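Side-chain contacts in tail lysozyme, putative (Geobacter sulfurreducens, PDB 2IA7), which is of unknown function but, being akin to gp25 baseplate wedge proteins, probably forms part of a contractile phage tail-like baseplate: residues L42-R46 with G47-M51; N77-K80 with E81-L85. One frame throughout, in Å; residues are numbered along the deposited sequence.

Interaction 1 is a turn in the loop that leaves helix 30-42; interaction 2 is two turns of helix 69-86, further along the chain. Their centres lie about 14 Å apart, yet they meet through Leu-42, the last residue of the first helix: its CD2 sits 3.9 Å from Val-79 CG1 and equally near, at 3.9 Å, to Leu-83 CD2. Leucine and valine suit this meeting place, where the two helices share an apolar core. Interaction 1 is a surface contact, about 13 Å from the centre of the chain, whereas interaction 2 is partly buried. A nitrate ion, probably from the crystallisation liquor, is held at 47-51.

Interaction 1: residues L42-R46 with G47-M51; sequences LGTAR and GERVM. With NO3 (nitrate ion), chain B.
With CG anti to the backbone N (chi1 -174°) and the chain extended beyond it, Glu-48 reaches back alongside Thr-44 and Ala-45. There Glu-48 OE1 accepts from Ala-45 N at 3.1 Å, from above the carboxylate plane and nearly straight, at 161°. The methyl of Thr-44, itself anti to the backbone N, lies against the stem of Glu-48, CG2 being 3.8 Å from CB and 3.9 Å from CD, and the two side chains cross at a slant. A type II beta turn from Ala-45 to Glu-48 underlies this: Glu-48 N donates to Ala-45 O at 3.0 Å, and Gly-47 occupies the third position with positive phi (95°), where a CB would collide with the carbonyl of Arg-46. Threonine adds a hydroxyl to its methyl: OG1 bonds to the carbonyl O of Ile-40 in the preceding helix and accepts from two waters. One of these also donates to Glu-48 OE2 at 3.0 Å; the other accepts from Arg-49 NE at 2.8 Å. The guanidinium of Arg-46, at the second position of the turn, forms a salt bridge with Asp-61 through NH2, and Arg-49 makes a cation-pi contact with Phe-55. Beyond the turn, the backbone N of Met-51, a selenomethionine, donates to nitrate O2 at 3.1 Å.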
ATOM      1  N   LEU A  42       0.626   2.577   3.573  1.00 14.41           N
ATOM      2  CA  LEU A  42       1.036   1.160   3.424  1.00 14.52           C
ATOM      3  C   LEU A  42       2.261   0.878   4.330  1.00 14.79           C
ATOM      4  O   LEU A  42       2.451  -0.235   4.797  1.00 17.72           O
ATOM      5  CB  LEU A  42       1.277   0.779   1.982  1.00 14.37           C
ATOM      6  CG  LEU A  42       0.089   0.960   1.036  1.00 14.68           C
ATOM      7  CD1 LEU A  42       0.419   0.491  -0.376  1.00 15.67           C
ATOM      8  CD2 LEU A  42      -1.155   0.255   1.647  1.00 16.34           C
ATOM      9  N   GLY A  43       3.080   1.906   4.552  1.00 14.17           N
ATOM     10  CA  GLY A  43       4.289   1.743   5.369  1.00 17.20           C
ATOM     11  C   GLY A  43       4.115   1.916   6.864  1.00 19.49           C
ATOM     12  O   GLY A  43       5.110   1.850   7.609  1.00 21.28           O
ATOM     13  N   THR A  44       2.894   2.145   7.321  1.00 16.62           N
ATOM     14  CA  THR A  44       2.610   2.356   8.720  1.00 16.62           C
ATOM     15  C   THR A  44       1.795   1.194   9.277  1.00 16.75           C
ATOM     16  O   THR A  44       0.735   0.825   8.779  1.00 18.26           O
ATOM     17  CB  THR A  44       1.847   3.697   8.979  1.00 16.38           C
ATOM     18  OG1 THR A  44       2.589   4.775   8.399  1.00 17.96           O
ATOM     19  CG2 THR A  44       1.643   3.970  10.481  1.00 17.40           C
ATOM     20  N   ALA A  45       2.323   0.589  10.358  1.00 19.22           N
ATOM     21  CA  ALA A  45       1.586  -0.372  11.119  1.00 18.44           C
ATOM     22  C   ALA A  45       0.586   0.320  12.016  1.00 19.47           C
ATOM     23  O   ALA A  45       0.876   1.356  12.580  1.00 18.59           O
ATOM     24  CB  ALA A  45       2.551  -1.197  11.986  1.00 19.04           C
ATOM     25  N   ARG A  46      -0.579  -0.274  12.180  1.00 18.96           N
ATOM     26  CA  ARG A  46      -1.558   0.211  13.135  1.00 23.39           C
ATOM     27  C   ARG A  46      -0.941   0.149  14.507  1.00 23.42           C
ATOM     28  O   ARG A  46      -0.288  -0.845  14.842  1.00 22.71           O
ATOM     29  CB  ARG A  46      -2.826  -0.628  13.025  1.00 25.21           C
ATOM     30  CG  ARG A  46      -3.544  -0.369  11.705  1.00 28.54           C
ATOM     31  CD  ARG A  46      -4.916  -0.985  11.595  1.00 31.17           C
ATOM     32  NE  ARG A  46      -4.845  -2.437  11.575  1.00 37.26           N
ATOM     33  CZ  ARG A  46      -5.624  -3.245  10.843  1.00 42.61           C
ATOM     34  NH1 ARG A  46      -6.556  -2.764  10.021  1.00 43.75           N
ATOM     35  NH2 ARG A  46      -5.457  -4.563  10.928  1.00 42.85           N
ATOM     36  N   GLY A  47      -1.089   1.236  15.263  1.00 22.41           N
ATOM     37  CA  GLY A  47      -0.437   1.384  16.559  1.00 23.64           C
ATOM     38  C   GLY A  47       0.881   2.132  16.553  1.00 25.39           C
ATOM     39  O   GLY A  47       1.358   2.537  17.623  1.00 26.81           O
ATOM     40  N   GLU A  48       1.460   2.343  15.372  1.00 23.97           N
ATOM     41  CA  GLU A  48       2.743   3.033  15.206  1.00 26.33           C
ATOM     42  C   GLU A  48       2.610   4.497  15.576  1.00 26.64           C
ATOM     43  O   GLU A  48       3.489   5.066  16.224  1.00 26.12           O
ATOM     44  CB  GLU A  48       3.227   2.888  13.765  1.00 25.28           C
ATOM     45  CG  GLU A  48       4.622   3.422  13.439  1.00 25.72           C
ATOM     46  CD  GLU A  48       5.149   3.012  11.996  1.00 35.76           C
ATOM     47  OE1 GLU A  48       4.904   1.847  11.472  1.00 30.02           O
ATOM     48  OE2 GLU A  48       5.862   3.874  11.398  1.00 42.57           O
ATOM     49  N   ARG A  49       1.491   5.099  15.188  1.00 23.52           N
ATOM     50  CA  ARG A  49       1.196   6.473  15.531  1.00 25.48           C
ATOM     51  C   ARG A  49       0.511   6.488  16.859  1.00 27.79           C
ATOM     52  O   ARG A  49      -0.637   6.053  16.993  1.00 28.13           O
ATOM     53  CB  ARG A  49       0.285   7.083  14.509  1.00 25.28           C
ATOM     54  CG  ARG A  49       0.937   7.194  13.197  1.00 25.34           C
ATOM     55  CD  ARG A  49       0.218   8.204  12.364  1.00 34.28           C
ATOM     56  NE  ARG A  49       1.017   8.548  11.204  1.00 37.66           N
ATOM     57  CZ  ARG A  49       0.615   9.392  10.271  1.00 40.84           C
ATOM     58  NH1 ARG A  49      -0.575   9.988  10.368  1.00 49.49           N
ATOM     59  NH2 ARG A  49       1.409   9.651   9.244  1.00 44.54           N
ATOM     60  N   VAL A  50       1.234   7.002  17.847  1.00 27.45           N
ATOM     61  CA  VAL A  50       0.762   7.075  19.224  1.00 30.54           C
ATOM     62  C   VAL A  50      -0.591   7.775  19.320  1.00 31.29           C
ATOM     63  O   VAL A  50      -1.487   7.302  20.009  1.00 32.32           O
ATOM     64  CB  VAL A  50       1.808   7.804  20.097  1.00 32.25           C
ATOM     65  CG1 VAL A  50       1.221   8.214  21.463  1.00 35.87           C
ATOM     66  CG2 VAL A  50       3.033   6.929  20.253  1.00 38.44           C
HETATM   67  N   MSE A  51      -0.758   8.896  18.625  1.00 32.41           N
HETATM   68  CA  MSE A  51      -2.015   9.633  18.727  1.00 32.79           C
HETATM   69  C   MSE A  51      -3.096   9.134  17.791  1.00 34.01           C
HETATM   70  O   MSE A  51      -4.248   9.507  17.961  1.00 34.45           O
HETATM   71  CB  MSE A  51      -1.813  11.147  18.560  1.00 32.89           C
HETATM   72  CG  MSE A  51      -1.041  11.791  19.693  1.00 34.51           C
HETATM   73 SE   MSE A  51      -1.862  11.348  21.405  0.70 41.91          SE
HETATM   74  CE  MSE A  51      -3.651  12.140  21.144  1.00 39.90           C
TER
HETATM   75  N   NO3 B 134       0.761  10.593  16.061  1.00 42.39           N
HETATM   76  O1  NO3 B 134      -0.568  10.156  16.019  1.00 43.32           O
HETATM   77  O2  NO3 B 134       1.498  10.589  17.225  1.00 46.92           O
HETATM   78  O3  NO3 B 134       1.396  11.055  14.924  1.00 43.82           O
HETATM   79  O   HOH W   1       5.575   5.345   8.766  1.00 37.30           O
HETATM   80  O   HOH W   2       2.984   7.127   9.819  1.00 39.55           O

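Interaction 2: residues N77-K80 with E81-L85; sequences NEVK and EALIL
Backbone bonds tie the residues of 77-80 to those of 81-85 one turn on: Glu-81 N donates to Asn-77 O, Ala-82 N to Glu-78 O, Leu-83 N to Val-79 O and Ile-84 N to Lys-80 O, the last at 2.9 Å. Side-chain carbons lie close against two of the same carbonyls. Ile-84 CG1 comes within 3.2 Å of Lys-80 O, and Glu-81 CG, set beside its own backbone N by chi1 (-68°), within 3.3 Å of Asn-77 O. Apolar contact follows the inner side, where Val-79 and Leu-83 lie side by side and point the same way, CG1 to CD1 at 4.0 Å. Their i to i+4 spacing puts these two branched residues on the same face of helix 69-86, which looks into the core: both pack on Ile-111 of the antiparallel sheet and on Leu-42 of helix 30-42, while small Ala-82 lets Ile-41 of that helix come close. Polar contacts lie elsewhere. Lys-80, extended beyond CG, reaches back one turn so that NZ donates to Asn-77 OD1 at 2.9 Å, tilted 18° from the amide carbonyl plane; its side chain also packs on Leu-92 and Val-95 of strand 90-98. Glu-78 turns another way and pairs with Arg-62 in a salt bridge through OE2.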
ATOM      1  N   ASN A  77      -5.960  -7.319  -0.598  1.00 16.47           N
ATOM      2  CA  ASN A  77      -7.179  -6.757  -0.082  1.00 15.84           C
ATOM      3  C   ASN A  77      -6.933  -5.990   1.218  1.00 14.66           C
ATOM      4  O   ASN A  77      -7.611  -4.990   1.468  1.00 16.18           O
ATOM      5  CB  ASN A  77      -8.197  -7.886   0.077  1.00 18.35           C
ATOM      6  CG  ASN A  77      -8.631  -8.456  -1.279  1.00 18.83           C
ATOM      7  OD1 ASN A  77      -8.529  -7.767  -2.308  1.00 21.59           O
ATOM      8  ND2 ASN A  77      -9.106  -9.707  -1.298  1.00 20.15           N
ATOM      9  N   GLU A  78      -5.870  -6.328   1.933  1.00 15.98           N
ATOM     10  CA  GLU A  78      -5.416  -5.504   3.050  1.00 17.77           C
ATOM     11  C   GLU A  78      -4.959  -4.123   2.557  1.00 17.03           C
ATOM     12  O   GLU A  78      -5.225  -3.072   3.184  1.00 16.58           O
ATOM     13  CB  GLU A  78      -4.275  -6.165   3.805  1.00 16.88           C
ATOM     14  CG  GLU A  78      -4.719  -7.332   4.654  1.00 23.10           C
ATOM     15  CD  GLU A  78      -5.074  -6.937   6.042  1.00 29.93           C
ATOM     16  OE1 GLU A  78      -5.523  -5.810   6.279  1.00 31.50           O
ATOM     17  OE2 GLU A  78      -4.910  -7.792   6.905  1.00 31.06           O
ATOM     18  N   VAL A  79      -4.268  -4.089   1.418  1.00 14.69           N
ATOM     19  CA  VAL A  79      -3.838  -2.834   0.819  1.00 13.41           C
ATOM     20  C   VAL A  79      -5.073  -2.061   0.382  1.00 16.00           C
ATOM     21  O   VAL A  79      -5.182  -0.857   0.648  1.00 15.98           O
ATOM     22  CB  VAL A  79      -2.926  -3.135  -0.350  1.00 13.36           C
ATOM     23  CG1 VAL A  79      -2.712  -1.920  -1.230  1.00 14.48           C
ATOM     24  CG2 VAL A  79      -1.583  -3.738   0.160  1.00 13.64           C
ATOM     25  N   LYS A  80      -6.024  -2.730  -0.264  1.00 15.84           N
ATOM     26  CA  LYS A  80      -7.200  -2.038  -0.751  1.00 13.79           C
ATOM     27  C   LYS A  80      -7.885  -1.383   0.443  1.00 13.59           C
ATOM     28  O   LYS A  80      -8.275  -0.202   0.394  1.00 14.75           O
ATOM     29  CB  LYS A  80      -8.204  -3.007  -1.372  1.00 15.86           C
ATOM     30  CG  LYS A  80      -7.810  -3.540  -2.743  1.00 16.69           C
ATOM     31  CD  LYS A  80      -8.826  -4.620  -3.181  1.00 16.51           C
ATOM     32  CE  LYS A  80      -8.348  -5.381  -4.400  1.00 20.06           C
ATOM     33  NZ  LYS A  80      -9.372  -6.402  -4.745  1.00 21.68           N
ATOM     34  N   GLU A  81      -8.150  -2.170   1.492  1.00 14.33           N
ATOM     35  CA  GLU A  81      -8.923  -1.620   2.598  1.00 14.66           C
ATOM     36  C   GLU A  81      -8.270  -0.423   3.263  1.00 15.14           C
ATOM     37  O   GLU A  81      -8.937   0.539   3.625  1.00 15.56           O
ATOM     38  CB  GLU A  81      -9.223  -2.691   3.613  1.00 14.48           C
ATOM     39  CG  GLU A  81     -10.173  -3.754   3.148  1.00 17.67           C
ATOM     40  CD  GLU A  81     -11.612  -3.321   2.838  1.00 22.97           C
ATOM     41  OE1 GLU A  81     -12.072  -2.158   2.985  1.00 19.33           O
ATOM     42  OE2 GLU A  81     -12.364  -4.240   2.430  1.00 19.78           O
ATOM     43  N   ALA A  82      -6.972  -0.466   3.423  1.00 14.18           N
ATOM     44  CA  ALA A  82      -6.226   0.643   4.008  1.00 14.73           C
ATOM     45  C   ALA A  82      -6.302   1.890   3.163  1.00 14.34           C
ATOM     46  O   ALA A  82      -6.483   2.989   3.701  1.00 14.97           O
ATOM     47  CB  ALA A  82      -4.788   0.222   4.252  1.00 15.22           C
ATOM     48  N   LEU A  83      -6.192   1.758   1.844  1.00 14.99           N
ATOM     49  CA  LEU A  83      -6.294   2.899   0.914  1.00 14.50           C
ATOM     50  C   LEU A  83      -7.674   3.511   0.792  1.00 15.12           C
ATOM     51  O   LEU A  83      -7.841   4.733   0.678  1.00 16.03           O
ATOM     52  CB  LEU A  83      -5.664   2.550  -0.436  1.00 15.04           C
ATOM     53  CG  LEU A  83      -4.168   2.194  -0.360  1.00 14.68           C
ATOM     54  CD1 LEU A  83      -3.607   1.940  -1.774  1.00 16.82           C
ATOM     55  CD2 LEU A  83      -3.293   3.242   0.294  1.00 14.24           C
ATOM     56  N   ILE A  84      -8.674   2.642   0.840  1.00 13.10           N
ATOM     57  CA  ILE A  84     -10.080   3.094   0.840  1.00 14.69           C
ATOM     58  C   ILE A  84     -10.403   3.888   2.074  1.00 15.11           C
ATOM     59  O   ILE A  84     -11.022   4.921   2.002  1.00 19.04           O
ATOM     60  CB  ILE A  84     -11.022   1.912   0.717  1.00 16.06           C
ATOM     61  CG1 ILE A  84     -10.894   1.349  -0.684  1.00 16.91           C
ATOM     62  CG2 ILE A  84     -12.481   2.316   1.042  1.00 19.74           C
ATOM     63  CD1 ILE A  84     -11.584   0.007  -0.842  1.00 18.59           C
ATOM     64  N   LEU A  85      -9.962   3.408   3.221  1.00 15.51           N
ATOM     65  CA  LEU A  85     -10.187   4.093   4.465  1.00 16.35           C
ATOM     66  C   LEU A  85      -9.398   5.398   4.551  1.00 16.72           C
ATOM     67  O   LEU A  85      -9.974   6.414   4.987  1.00 20.13           O
ATOM     68  CB  LEU A  85      -9.828   3.175   5.612  1.00 17.02           C
ATOM     69  CG  LEU A  85     -10.099   3.706   7.009  1.00 22.33           C
ATOM     70  CD1 LEU A  85     -11.564   4.117   7.210  1.00 24.72           C
ATOM     71  CD2 LEU A  85      -9.702   2.628   8.013  1.00 22.46           C
TER